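PDB 2B1E: exocyst complex component EXO70 from Saccharomyces cerevisiae, which helps tether secretory vesicles to the sites of exocytosis as a subunit of the exocyst complex and plays a role in assembling that complex. Local coordinates for residues I290-K295 and T313-S318; I337-W342 and I372-D377; S23-I28 and V45-D50; A13-L18 and N65-G70. All coordinates share one frame; numbering follows the deposited sequence.

Interaction 1: residues I290-K295 and T313-S318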
loop_
_atom_site.group_PDB
_atom_site.type_symbol
_atom_site.label_atom_id
_atom_site.label_comp_id
_atom_site.label_asym_id
_atom_site.label_seq_id
_atom_site.Cartn_x
_atom_site.Cartn_y
_atom_site.Cartn_z
ATOM N N ILE A 290 13.090 1.560 6.892
ATOM C CA ILE A 290 14.394 0.997 7.220
ATOM C C ILE A 290 15.377 2.099 7.612
ATOM O O ILE A 290 16.049 2.001 8.637
ATOM C CB ILE A 290 14.974 0.184 6.031
ATOM C CG1 ILE A 290 14.174 -1.111 5.839
ATOM C CG2 ILE A 290 16.441 -0.142 6.279
ATOM C CD1 ILE A 290 14.252 -2.082 7.022
ATOM N N ASP A 291 15.447 3.144 6.791
ATOM C CA ASP A 291 16.339 4.276 7.036
ATOM C C ASP A 291 15.958 4.990 8.327
ATOM O O ASP A 291 16.814 5.492 9.056
ATOM C CB ASP A 291 16.273 5.249 5.856
ATOM C CG ASP A 291 16.938 4.694 4.610
ATOM O OD1 ASP A 291 17.089 3.456 4.524
ATOM O OD2 ASP A 291 17.303 5.487 3.714
ATOM N N ARG A 292 14.662 5.024 8.604
ATOM C CA ARG A 292 14.155 5.656 9.807
ATOM C C ARG A 292 14.684 4.911 11.038
ATOM O O ARG A 292 15.084 5.527 12.022
ATOM C CB ARG A 292 12.630 5.619 9.791
ATOM C CG ARG A 292 11.981 6.333 10.942
ATOM C CD ARG A 292 10.683 5.649 11.305
ATOM N NE ARG A 292 9.885 6.467 12.204
ATOM C CZ ARG A 292 9.306 7.604 11.843
ATOM N NH1 ARG A 292 9.441 8.049 10.596
ATOM N NH2 ARG A 292 8.598 8.296 12.724
ATOM N N ILE A 293 14.684 3.582 10.978
ATOM C CA ILE A 293 15.170 2.763 12.089
ATOM C C ILE A 293 16.667 2.979 12.317
ATOM O O ILE A 293 17.113 3.147 13.456
ATOM C CB ILE A 293 14.908 1.261 11.834
ATOM C CG1 ILE A 293 13.404 1.017 11.684
ATOM C CG2 ILE A 293 15.435 0.434 13.001
ATOM C CD1 ILE A 293 13.052 -0.384 11.217
ATOM N N ILE A 294 17.438 2.967 11.233
ATOM C CA ILE A 294 18.880 3.180 11.314
ATOM C C ILE A 294 19.199 4.547 11.928
ATOM O O ILE A 294 20.163 4.683 12.679
ATOM C CB ILE A 294 19.536 3.080 9.913
ATOM C CG1 ILE A 294 19.341 1.670 9.358
ATOM C CG2 ILE A 294 21.024 3.404 9.999
ATOM C CD1 ILE A 294 19.836 1.492 7.942
ATOM N N LYS A 295 18.387 5.553 11.615
ATOM C CA LYS A 295 18.598 6.896 12.152
ATOM C C LYS A 295 18.186 6.986 13.615
ATOM O O LYS A 295 18.919 7.525 14.442
ATOM C CB LYS A 295 17.809 7.932 11.344
ATOM C CG LYS A 295 18.226 8.035 9.887
ATOM C CD LYS A 295 17.449 9.134 9.178
ATOM C CE LYS A 295 17.845 9.242 7.716
ATOM N NZ LYS A 295 17.059 10.309 7.026
ATOM N N THR A 313 13.154 1.696 19.555
ATOM C CA THR A 313 12.357 0.479 19.527
ATOM C C THR A 313 10.866 0.807 19.596
ATOM O O THR A 313 10.081 0.309 18.791
ATOM C CB THR A 313 12.768 -0.452 20.690
ATOM O OG1 THR A 313 14.134 -0.847 20.502
ATOM C CG2 THR A 313 11.890 -1.694 20.741
ATOM N N VAL A 314 10.484 1.652 20.550
ATOM C CA VAL A 314 9.086 2.042 20.688
ATOM C C VAL A 314 8.586 2.586 19.350
ATOM O O VAL A 314 7.555 2.156 18.848
ATOM C CB VAL A 314 8.899 3.132 21.774
ATOM C CG1 VAL A 314 7.423 3.492 21.901
ATOM C CG2 VAL A 314 9.427 2.637 23.111
ATOM N N ASP A 315 9.334 3.518 18.767
ATOM C CA ASP A 315 8.954 4.119 17.492
ATOM C C ASP A 315 8.882 3.106 16.358
ATOM O O ASP A 315 7.916 3.084 15.592
ATOM C CB ASP A 315 9.947 5.218 17.105
ATOM C CG ASP A 315 9.525 5.975 15.851
ATOM O OD1 ASP A 315 8.614 6.826 15.949
ATOM O OD2 ASP A 315 10.099 5.715 14.768
ATOM N N THR A 316 9.913 2.275 16.242
ATOM C CA THR A 316 9.961 1.277 15.182
ATOM C C THR A 316 8.764 0.326 15.188
ATOM O O THR A 316 8.213 0.018 14.132
ATOM C CB THR A 316 11.266 0.443 15.253
ATOM O OG1 THR A 316 12.394 1.310 15.088
ATOM C CG2 THR A 316 11.298 -0.604 14.147
ATOM N N MET A 317 8.353 -0.138 16.362
ATOM C CA MET A 317 7.225 -1.062 16.418
ATOM C C MET A 317 5.890 -0.364 16.163
ATOM O O MET A 317 5.001 -0.933 15.529
ATOM C CB MET A 317 7.207 -1.806 17.753
ATOM C CG MET A 317 8.407 -2.732 17.941
ATOM S SD MET A 317 8.768 -3.793 16.515
ATOM C CE MET A 317 9.980 -2.908 15.726
ATOM N N SER A 318 5.751 0.869 16.638
ATOM C CA SER A 318 4.519 1.612 16.407
ATOM C C SER A 318 4.366 1.736 14.891
ATOM O O SER A 318 3.283 1.533 14.340
ATOM C CB SER A 318 4.606 3.004 17.034
ATOM O OG SER A 318 3.398 3.724 16.846
#

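Interaction 2: residues I337-W342 and I372-D377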
loop_
_atom_site.group_PDB
_atom_site.type_symbol
_atom_site.label_atom_id
_atom_site.label_comp_id
_atom_site.label_asym_id
_atom_site.label_seq_id
_atom_site.Cartn_x
_atom_site.Cartn_y
_atom_site.Cartn_z
ATOM N N ILE A 337 9.108 -4.999 -6.220
ATOM C CA ILE A 337 9.773 -4.193 -5.208
ATOM C C ILE A 337 10.584 -5.187 -4.394
ATOM O O ILE A 337 10.156 -5.646 -3.338
ATOM C CB ILE A 337 8.769 -3.471 -4.285
ATOM C CG1 ILE A 337 9.504 -2.881 -3.078
ATOM C CG2 ILE A 337 7.687 -4.426 -3.842
ATOM C CD1 ILE A 337 8.592 -2.253 -2.042
ATOM N N THR A 338 11.755 -5.529 -4.914
ATOM C CA THR A 338 12.638 -6.488 -4.272
ATOM C C THR A 338 13.117 -6.070 -2.884
ATOM O O THR A 338 12.875 -4.948 -2.433
ATOM C CB THR A 338 13.866 -6.759 -5.155
ATOM O OG1 THR A 338 14.529 -5.520 -5.441
ATOM C CG2 THR A 338 13.443 -7.419 -6.460
ATOM N N ARG A 339 13.795 -6.997 -2.217
ATOM C CA ARG A 339 14.333 -6.769 -0.886
ATOM C C ARG A 339 15.436 -5.715 -0.947
ATOM O O ARG A 339 15.656 -4.975 0.009
ATOM C CB ARG A 339 14.888 -8.082 -0.331
ATOM C CG ARG A 339 15.480 -8.002 1.065
ATOM C CD ARG A 339 15.735 -9.406 1.601
ATOM N NE ARG A 339 16.229 -9.408 2.974
ATOM C CZ ARG A 339 17.506 -9.557 3.314
ATOM N NH1 ARG A 339 18.430 -9.723 2.378
ATOM N NH2 ARG A 339 17.857 -9.543 4.593
ATOM N N GLU A 340 16.122 -5.649 -2.083
ATOM C CA GLU A 340 17.199 -4.687 -2.258
ATOM C C GLU A 340 16.670 -3.279 -2.488
ATOM O O GLU A 340 17.442 -2.324 -2.565
ATOM C CB GLU A 340 18.098 -5.116 -3.418
ATOM C CG GLU A 340 18.726 -6.484 -3.204
ATOM C CD GLU A 340 19.666 -6.884 -4.323
ATOM O OE1 GLU A 340 19.227 -6.888 -5.492
ATOM O OE2 GLU A 340 20.840 -7.199 -4.030
ATOM N N ASN A 341 15.351 -3.150 -2.591
ATOM C CA ASN A 341 14.728 -1.846 -2.794
ATOM C C ASN A 341 14.550 -1.106 -1.471
ATOM O O ASN A 341 14.372 0.114 -1.454
ATOM C CB ASN A 341 13.362 -1.995 -3.481
ATOM C CG ASN A 341 13.477 -2.243 -4.974
ATOM O OD1 ASN A 341 12.468 -2.366 -5.673
ATOM N ND2 ASN A 341 14.708 -2.313 -5.474
ATOM N N TRP A 342 14.596 -1.841 -0.362
ATOM C CA TRP A 342 14.437 -1.227 0.950
ATOM C C TRP A 342 15.675 -1.365 1.836
ATOM O O TRP A 342 15.780 -0.695 2.863
ATOM C CB TRP A 342 13.204 -1.800 1.667
ATOM C CG TRP A 342 13.284 -3.260 2.036
ATOM C CD1 TRP A 342 14.168 -3.840 2.896
ATOM C CD2 TRP A 342 12.411 -4.309 1.590
ATOM N NE1 TRP A 342 13.900 -5.182 3.019
ATOM C CE2 TRP A 342 12.827 -5.497 2.229
ATOM C CE3 TRP A 342 11.316 -4.358 0.714
ATOM C CZ2 TRP A 342 12.187 -6.727 2.021
ATOM C CZ3 TRP A 342 10.676 -5.583 0.507
ATOM C CH2 TRP A 342 11.116 -6.750 1.160
ATOM N N ILE A 372 9.293 -7.139 7.227
ATOM C CA ILE A 372 9.101 -6.960 8.657
ATOM C C ILE A 372 10.300 -7.529 9.407
ATOM O O ILE A 372 10.825 -6.893 10.319
ATOM C CB ILE A 372 7.820 -7.664 9.146
ATOM C CG1 ILE A 372 6.633 -7.251 8.266
ATOM C CG2 ILE A 372 7.555 -7.315 10.602
ATOM C CD1 ILE A 372 6.484 -5.755 8.080
ATOM N N SER A 373 10.727 -8.723 9.005
ATOM C CA SER A 373 11.867 -9.387 9.625
ATOM C C SER A 373 13.132 -8.560 9.407
ATOM O O SER A 373 13.975 -8.460 10.296
ATOM C CB SER A 373 12.048 -10.796 9.042
ATOM O OG SER A 373 11.029 -11.684 9.491
ATOM N N ASP A 374 13.260 -7.964 8.225
ATOM C CA ASP A 374 14.425 -7.137 7.924
ATOM C C ASP A 374 14.433 -5.907 8.829
ATOM O O ASP A 374 15.492 -5.474 9.289
ATOM C CB ASP A 374 14.417 -6.699 6.457
ATOM C CG ASP A 374 14.920 -7.784 5.524
ATOM O OD1 ASP A 374 15.346 -8.849 6.016
ATOM O OD2 ASP A 374 14.895 -7.565 4.293
ATOM N N CYS A 375 13.249 -5.360 9.090
ATOM C CA CYS A 375 13.112 -4.192 9.954
ATOM C C CYS A 375 13.558 -4.500 11.382
ATOM O O CYS A 375 14.268 -3.707 12.007
ATOM C CB CYS A 375 11.657 -3.703 9.970
ATOM S SG CYS A 375 11.158 -2.713 8.523
ATOM N N ILE A 376 13.130 -5.648 11.903
ATOM C CA ILE A 376 13.494 -6.038 13.257
ATOM C C ILE A 376 14.987 -6.352 13.327
ATOM O O ILE A 376 15.636 -6.046 14.324
ATOM C CB ILE A 376 12.646 -7.237 13.727
ATOM C CG1 ILE A 376 11.173 -6.812 13.778
ATOM C CG2 ILE A 376 13.088 -7.695 15.112
ATOM C CD1 ILE A 376 10.203 -7.967 13.948
ATOM N N ASP A 377 15.535 -6.944 12.266
ATOM C CA ASP A 377 16.968 -7.234 12.229
ATOM C C ASP A 377 17.747 -5.919 12.274
ATOM O O ASP A 377 18.756 -5.793 12.980
ATOM C CB ASP A 377 17.357 -7.960 10.936
ATOM C CG ASP A 377 17.145 -9.462 11.005
ATOM O OD1 ASP A 377 16.843 -9.991 12.096
ATOM O OD2 ASP A 377 17.295 -10.114 9.948
#

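Interaction 3: residues S23-I28 and V45-D50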
loop_
_atom_site.group_PDB
_atom_site.type_symbol
_atom_site.label_atom_id
_atom_site.label_comp_id
_atom_site.label_asym_id
_atom_site.label_seq_id
_atom_site.Cartn_x
_atom_site.Cartn_y
_atom_site.Cartn_z
ATOM N N SER A 23 -46.781 24.951 -47.531
ATOM C CA SER A 23 -47.560 25.743 -46.576
ATOM C C SER A 23 -48.309 24.838 -45.615
ATOM O O SER A 23 -48.406 25.120 -44.413
ATOM C CB SER A 23 -48.566 26.640 -47.302
ATOM O OG SER A 23 -47.930 27.748 -47.915
ATOM N N LYS A 24 -48.837 23.744 -46.147
ATOM C CA LYS A 24 -49.565 22.800 -45.320
ATOM C C LYS A 24 -48.613 22.118 -44.344
ATOM O O LYS A 24 -48.963 21.879 -43.185
ATOM C CB LYS A 24 -50.288 21.774 -46.202
ATOM C CG LYS A 24 -51.381 22.413 -47.073
ATOM C CD LYS A 24 -52.294 21.383 -47.729
ATOM C CE LYS A 24 -51.567 20.599 -48.816
ATOM N NZ LYS A 24 -52.427 19.550 -49.438
ATOM N N TYR A 25 -47.397 21.821 -44.797
ATOM C CA TYR A 25 -46.437 21.166 -43.921
ATOM C C TYR A 25 -46.002 22.111 -42.810
ATOM O O TYR A 25 -45.745 21.676 -41.681
ATOM C CB TYR A 25 -45.207 20.688 -44.703
ATOM C CG TYR A 25 -45.495 19.561 -45.664
ATOM C CD1 TYR A 25 -46.243 18.457 -45.266
ATOM C CD2 TYR A 25 -45.021 19.600 -46.974
ATOM C CE1 TYR A 25 -46.521 17.415 -46.150
ATOM C CE2 TYR A 25 -45.289 18.560 -47.871
ATOM C CZ TYR A 25 -46.040 17.475 -47.453
ATOM O OH TYR A 25 -46.316 16.457 -48.334
ATOM N N GLU A 26 -45.904 23.401 -43.120
ATOM C CA GLU A 26 -45.499 24.347 -42.089
ATOM C C GLU A 26 -46.556 24.440 -40.991
ATOM O O GLU A 26 -46.230 24.586 -39.812
ATOM C CB GLU A 26 -45.253 25.741 -42.659
ATOM C CG GLU A 26 -44.791 26.715 -41.570
ATOM C CD GLU A 26 -44.119 27.966 -42.107
ATOM O OE1 GLU A 26 -43.461 28.678 -41.310
ATOM O OE2 GLU A 26 -44.249 28.244 -43.315
ATOM N N ILE A 27 -47.822 24.369 -41.383
ATOM C CA ILE A 27 -48.905 24.440 -40.414
ATOM C C ILE A 27 -48.791 23.252 -39.465
ATOM O O ILE A 27 -48.945 23.386 -38.246
ATOM C CB ILE A 27 -50.281 24.464 -41.136
ATOM C CG1 ILE A 27 -50.445 25.817 -41.840
ATOM C CG2 ILE A 27 -51.415 24.215 -40.136
ATOM C CD1 ILE A 27 -51.693 25.962 -42.699
ATOM N N ILE A 28 -48.498 22.085 -40.019
ATOM C CA ILE A 28 -48.347 20.889 -39.192
ATOM C C ILE A 28 -47.178 21.075 -38.225
ATOM O O ILE A 28 -47.317 20.918 -36.998
ATOM C CB ILE A 28 -48.086 19.643 -40.063
ATOM C CG1 ILE A 28 -49.294 19.380 -40.968
ATOM C CG2 ILE A 28 -47.812 18.435 -39.172
ATOM C CD1 ILE A 28 -49.138 18.179 -41.883
ATOM N N VAL A 45 -40.205 17.100 -41.999
ATOM C CA VAL A 45 -39.005 17.839 -42.364
ATOM C C VAL A 45 -38.335 17.111 -43.546
ATOM O O VAL A 45 -37.815 17.751 -44.457
ATOM C CB VAL A 45 -38.037 17.949 -41.175
ATOM C CG1 VAL A 45 -36.799 18.735 -41.579
ATOM C CG2 VAL A 45 -38.738 18.668 -40.003
ATOM N N HIS A 46 -38.352 15.778 -43.541
ATOM C CA HIS A 46 -37.749 15.025 -44.649
ATOM C C HIS A 46 -38.477 15.368 -45.962
ATOM O O HIS A 46 -37.843 15.514 -47.009
ATOM C CB HIS A 46 -37.829 13.499 -44.421
ATOM C CG HIS A 46 -36.877 12.972 -43.388
ATOM N ND1 HIS A 46 -35.566 13.386 -43.299
ATOM C CD2 HIS A 46 -37.039 12.032 -42.424
ATOM C CE1 HIS A 46 -34.963 12.727 -42.325
ATOM N NE2 HIS A 46 -35.834 11.898 -41.778
ATOM N N LYS A 47 -39.802 15.479 -45.911
ATOM C CA LYS A 47 -40.577 15.816 -47.106
ATOM C C LYS A 47 -40.098 17.143 -47.686
ATOM O O LYS A 47 -39.931 17.280 -48.891
ATOM C CB LYS A 47 -42.072 15.929 -46.780
ATOM C CG LYS A 47 -42.805 14.604 -46.592
ATOM C CD LYS A 47 -43.255 14.034 -47.928
ATOM C CE LYS A 47 -44.079 12.766 -47.748
ATOM N NZ LYS A 47 -44.584 12.255 -49.059
ATOM N N LEU A 48 -39.886 18.127 -46.817
ATOM C CA LEU A 48 -39.437 19.448 -47.257
ATOM C C LEU A 48 -38.044 19.377 -47.870
ATOM O O LEU A 48 -37.766 19.990 -48.907
ATOM C CB LEU A 48 -39.428 20.410 -46.072
ATOM C CG LEU A 48 -40.788 20.691 -45.428
ATOM C CD1 LEU A 48 -40.574 21.405 -44.101
ATOM C CD2 LEU A 48 -41.659 21.524 -46.359
ATOM N N ASP A 49 -37.175 18.631 -47.200
ATOM C CA ASP A 49 -35.804 18.444 -47.627
ATOM C C ASP A 49 -35.779 17.808 -49.014
ATOM O O ASP A 49 -35.085 18.286 -49.918
ATOM C CB ASP A 49 -35.081 17.545 -46.625
ATOM C CG ASP A 49 -33.686 18.029 -46.315
ATOM O OD1 ASP A 49 -33.216 18.950 -47.017
ATOM O OD2 ASP A 49 -33.061 17.491 -45.375
ATOM N N ASP A 50 -36.552 16.737 -49.182
ATOM C CA ASP A 50 -36.613 16.044 -50.460
ATOM C C ASP A 50 -37.254 16.942 -51.522
ATOM O O ASP A 50 -36.813 16.953 -52.670
ATOM C CB ASP A 50 -37.371 14.721 -50.304
ATOM C CG ASP A 50 -36.623 13.726 -49.413
ATOM O OD1 ASP A 50 -37.207 12.680 -49.053
ATOM O OD2 ASP A 50 -35.445 13.993 -49.069
#

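Interaction 4: residues A13-L18 and N65-G70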
loop_
_atom_site.group_PDB
_atom_site.type_symbol
_atom_site.label_atom_id
_atom_site.label_comp_id
_atom_site.label_asym_id
_atom_site.label_seq_id
_atom_site.Cartn_x
_atom_site.Cartn_y
_atom_site.Cartn_z
ATOM N N ALA A 13 -44.646 19.188 -60.807
ATOM C CA ALA A 13 -45.610 20.043 -60.119
ATOM C C ALA A 13 -45.228 21.510 -60.293
ATOM O O ALA A 13 -44.051 21.848 -60.400
ATOM C CB ALA A 13 -45.667 19.691 -58.629
ATOM N N SER A 14 -46.229 22.379 -60.325
ATOM C CA SER A 14 -45.977 23.804 -60.469
ATOM C C SER A 14 -45.451 24.366 -59.150
ATOM O O SER A 14 -45.662 23.786 -58.079
ATOM C CB SER A 14 -47.271 24.529 -60.845
ATOM O OG SER A 14 -48.287 24.271 -59.884
ATOM N N VAL A 15 -44.764 25.497 -59.223
ATOM C CA VAL A 15 -44.265 26.114 -58.004
ATOM C C VAL A 15 -45.465 26.464 -57.120
ATOM O O VAL A 15 -45.400 26.359 -55.899
ATOM C CB VAL A 15 -43.468 27.383 -58.306
ATOM C CG1 VAL A 15 -43.170 28.133 -57.000
ATOM C CG2 VAL A 15 -42.169 27.008 -59.007
ATOM N N LYS A 16 -46.562 26.869 -57.746
ATOM C CA LYS A 16 -47.766 27.215 -56.996
ATOM C C LYS A 16 -48.236 26.024 -56.176
ATOM O O LYS A 16 -48.495 26.149 -54.981
ATOM C CB LYS A 16 -48.871 27.669 -57.950
ATOM C CG LYS A 16 -50.213 27.953 -57.291
ATOM C CD LYS A 16 -51.115 28.709 -58.264
ATOM C CE LYS A 16 -52.527 28.874 -57.734
ATOM N NZ LYS A 16 -53.251 27.572 -57.675
ATOM N N ASP A 17 -48.344 24.861 -56.807
ATOM C CA ASP A 17 -48.788 23.685 -56.077
ATOM C C ASP A 17 -47.804 23.228 -55.003
ATOM O O ASP A 17 -48.218 22.856 -53.901
ATOM C CB ASP A 17 -49.096 22.545 -57.047
ATOM C CG ASP A 17 -50.388 22.780 -57.804
ATOM O OD1 ASP A 17 -51.100 23.752 -57.455
ATOM O OD2 ASP A 17 -50.694 22.002 -58.733
ATOM N N LEU A 18 -46.510 23.251 -55.317
ATOM C CA LEU A 18 -45.487 22.849 -54.349
ATOM C C LEU A 18 -45.517 23.803 -53.156
ATOM O O LEU A 18 -45.348 23.387 -52.007
ATOM C CB LEU A 18 -44.094 22.884 -54.988
ATOM C CG LEU A 18 -43.812 21.832 -56.067
ATOM C CD1 LEU A 18 -42.447 22.065 -56.686
ATOM C CD2 LEU A 18 -43.891 20.450 -55.443
ATOM N N ASN A 65 -37.075 32.873 -61.445
ATOM C CA ASN A 65 -37.943 34.020 -61.192
ATOM C C ASN A 65 -38.237 34.088 -59.692
ATOM O O ASN A 65 -37.887 33.170 -58.959
ATOM C CB ASN A 65 -39.242 33.914 -62.002
ATOM C CG ASN A 65 -39.896 32.554 -61.885
ATOM O OD1 ASN A 65 -40.033 32.012 -60.794
ATOM N ND2 ASN A 65 -40.314 32.001 -63.016
ATOM N N SER A 66 -38.871 35.169 -59.240
ATOM C CA SER A 66 -39.156 35.345 -57.819
ATOM C C SER A 66 -39.992 34.239 -57.227
ATOM O O SER A 66 -39.837 33.908 -56.060
ATOM C CB SER A 66 -39.839 36.693 -57.550
ATOM O OG SER A 66 -41.110 36.764 -58.169
ATOM N N GLU A 67 -40.875 33.655 -58.025
ATOM C CA GLU A 67 -41.720 32.582 -57.519
ATOM C C GLU A 67 -40.861 31.392 -57.107
ATOM O O GLU A 67 -41.011 30.842 -56.016
ATOM C CB GLU A 67 -42.720 32.171 -58.592
ATOM C CG GLU A 67 -43.682 31.095 -58.164
ATOM C CD GLU A 67 -44.533 30.614 -59.312
ATOM O OE1 GLU A 67 -43.959 30.328 -60.388
ATOM O OE2 GLU A 67 -45.768 30.519 -59.134
ATOM N N PHE A 68 -39.947 31.001 -57.989
ATOM C CA PHE A 68 -39.056 29.876 -57.725
ATOM C C PHE A 68 -38.106 30.191 -56.566
ATOM O O PHE A 68 -37.902 29.373 -55.667
ATOM C CB PHE A 68 -38.249 29.568 -58.994
ATOM C CG PHE A 68 -37.265 28.455 -58.836
ATOM C CD1 PHE A 68 -37.675 27.208 -58.372
ATOM C CD2 PHE A 68 -35.930 28.640 -59.175
ATOM C CE1 PHE A 68 -36.770 26.159 -58.250
ATOM C CE2 PHE A 68 -35.015 27.596 -59.058
ATOM C CZ PHE A 68 -35.437 26.354 -58.595
ATOM N N HIS A 69 -37.530 31.386 -56.590
ATOM C CA HIS A 69 -36.579 31.790 -55.563
ATOM C C HIS A 69 -37.260 31.872 -54.216
ATOM O O HIS A 69 -36.656 31.582 -53.187
ATOM C CB HIS A 69 -35.955 33.137 -55.943
ATOM C CG HIS A 69 -35.159 33.084 -57.213
ATOM N ND1 HIS A 69 -34.769 34.211 -57.901
ATOM C CD2 HIS A 69 -34.667 32.031 -57.908
ATOM C CE1 HIS A 69 -34.071 33.856 -58.965
ATOM N NE2 HIS A 69 -33.995 32.538 -58.992
ATOM N N GLY A 70 -38.527 32.267 -54.241
ATOM C CA GLY A 70 -39.296 32.367 -53.017
ATOM C C GLY A 70 -39.490 31.011 -52.363
ATOM O O GLY A 70 -39.201 30.853 -51.183
HETATM O O HOH W 1 -46.575 28.136 -60.562
#

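Interaction 1: residues I290-K295 and T313-S318
R292 and D315 form a salt bridge through a single short hydrogen bond: NE of R292 donates to OD2 of D315 over 2.7 Å, at an N-H...O angle of 162°. The carboxylate receives it on the syn lone pair of OD2, and its plane is tilted only 15° from that of the guanidinium, so the two flat groups are nearly coplanar. The pairing is lopsided, because NH2 of R292 stays 3.5 Å from OD1 of D315. R319 brings a like charge close to that same NH2. With a leucine in place of R292, D315 would probably lose its charged mate and its carboxylate would be freer to turn.

Beside the ion pair, CD1 of I293 presses on CG2 of T316 at 3.4 Å, tighter than ordinary methyl packing. With chi1 at -61°, T316 presents both CG2 and OG1 to I293, and OG1 bonds to the carbonyl of A312. The backbones are close here, the CA atoms of I293 and T316 being 6.2 Å apart. The segments run antiparallel on successive helices, 268-299 and 311-323, making a helical hairpin within the all-helical Exo70 C-terminal region.

Interaction 2: residues I337-W342 and I372-D377
The carboxylate of D374 is gripped by R339 and W342, which reach it from the loop segment 337-342 while it projects from helix 364-391. Of the charged bonds, the straightest runs from NH2 of R339 to OD1 of D374, 3.0 Å long with an angle of 155°. NE of R339 comes to 2.6 Å from OD2 of D374, but that hydrogen bond is bent and weak, and its second bond, to OD1, is weak as well. The guanidinium and carboxylate planes stand 60° apart and NH2 meets OD1 from above the carboxylate, so this is not a flat two-pronged pairing.

The uncharged donor, NE1 of W342, is about as well aligned as NH2 of R339. It donates to the anti lone pair of OD2 of D374 over 2.9 Å, with the oxygen almost exactly in the indole plane. W342 has CG between its backbone N and carbonyl carbon (chi1 66°), which folds the indole back over its own loop, and O of R339 lies 3.3 Å above one face of the W342 ring.

Further partners are R444, which makes a salt bridge to OD1 of D374, Y352, in a cation-pi contact with R339, and F371, edge-to-face with W342. An alanine at D374 would remove the carboxylate, and the charges of R339 and R444 as well as the indole N-H would probably be left without this acceptor. The arrangement is a buried polar network fastening a loop with a short 3-10 turn, 339-341, onto a long helix of the Exo70 C-terminal region.

Interaction 3: residues S23-I28 and V45-D50
Segments 23-28 and 45-50 run antiparallel on helices 15-30 and 38-56, nearest at Y25 and L48, whose CA atoms are 7.9 Å apart. Y25 supplies about half of the surface buried here. Its first torsion, chi1 -68°, sets CG beside the backbone N and sends the ring across toward helix 38-56.

At its base the tyrosine meets L48. Methyl CD2 of L48 is 3.9 Å from CD2 of Y25 and 4.0 Å from CB of Y25, so one methyl fills the angle between the ring and the root of the side chain. The two side chains slide past each other in opposite directions, each advancing toward the other's helix, and the methyl approaches the ring obliquely.

K47 follows the ring outward. Its CB stands 4.2 Å above one face of the Y25 ring, toward the rim, and at the far end OH of Y25 lies 3.9 Å from CD of K47. The lysine bends at chi2 (-85°), which takes CD past the hydroxyl while the ammonium heads away from helix 15-30. No hydrogen bond joins the two segments here, so the contact is one of dispersion and hydrophobic cover, with the more buried side at L48.

Beyond the pair, L48 also packs on L75 and L78 of helix 66-94, and E26 forms a salt bridge with R81 on that helix. Helices 15-30 and 38-56, joined through the short helix 33-36, thus run antiparallel and pack with helix 66-94, consistent with a small helical bundle at the N-terminal end of the Exo70 rod.

Interaction 4: residues A13-L18 and N65-G70
V15 lies against the aliphatic part of E67, with CG1 of V15 just 3.2 Å from CG of E67 and CB of V15 3.5 Å from CD of E67. The two side chains come from opposite directions. E67 keeps CG anti to its backbone N (chi1 -178°) and is extended beyond it, so its methylene and carboxyl carbons run along the valine before the charged end passes by. CG2 of V15 reaches OE1 of E67 at 4.0 Å and, more loosely, CA of F68.

The polar link is indirect. A water accepts from N of K16 at 3.1 Å and donates to OE2 of E67 at 2.9 Å, joining the carboxylate to a backbone N-H in the first turn of helix 15-30. A negative group near this helix start is likely to be electrostatically favourable.

Both helices are capped in the same way just before the contact. OG of S14 accepts from N of D17 at 3.1 Å, and OD1 of N65 accepts from N of F68 at 3.0 Å, both nearly straight (160° and 163°). L18, one turn on, packs on M51 and I55 of helix 38-56. The geometry is that of two N-capped, parallel helix starts set side by side, those of helices 15-30 and 66-94, which pack with helix 38-56 at the N-terminal end of the chain.

From the N terminus, segment 13-18 is the first to enter a contact, and interaction 4 closes a loop of 46 intervening residues by joining the starts of helices 15-30 and 66-94. Interaction 3 is nested inside that loop, pairing helix 15-30 with helix 38-56; the two centres are 15 Å apart. In the C-terminal region, interaction 1 joins helices 268-299 and 311-323 across 17 residues, and interaction 2 then closes 29 residues between the loop at 337-342 and helix 364-391. These two are in series yet touch: CB of I290 is 3.4 Å from O of W342. Centres of interactions 1 and 4 lie 94 Å apart, so each pair holds together its own region of an elongated chain.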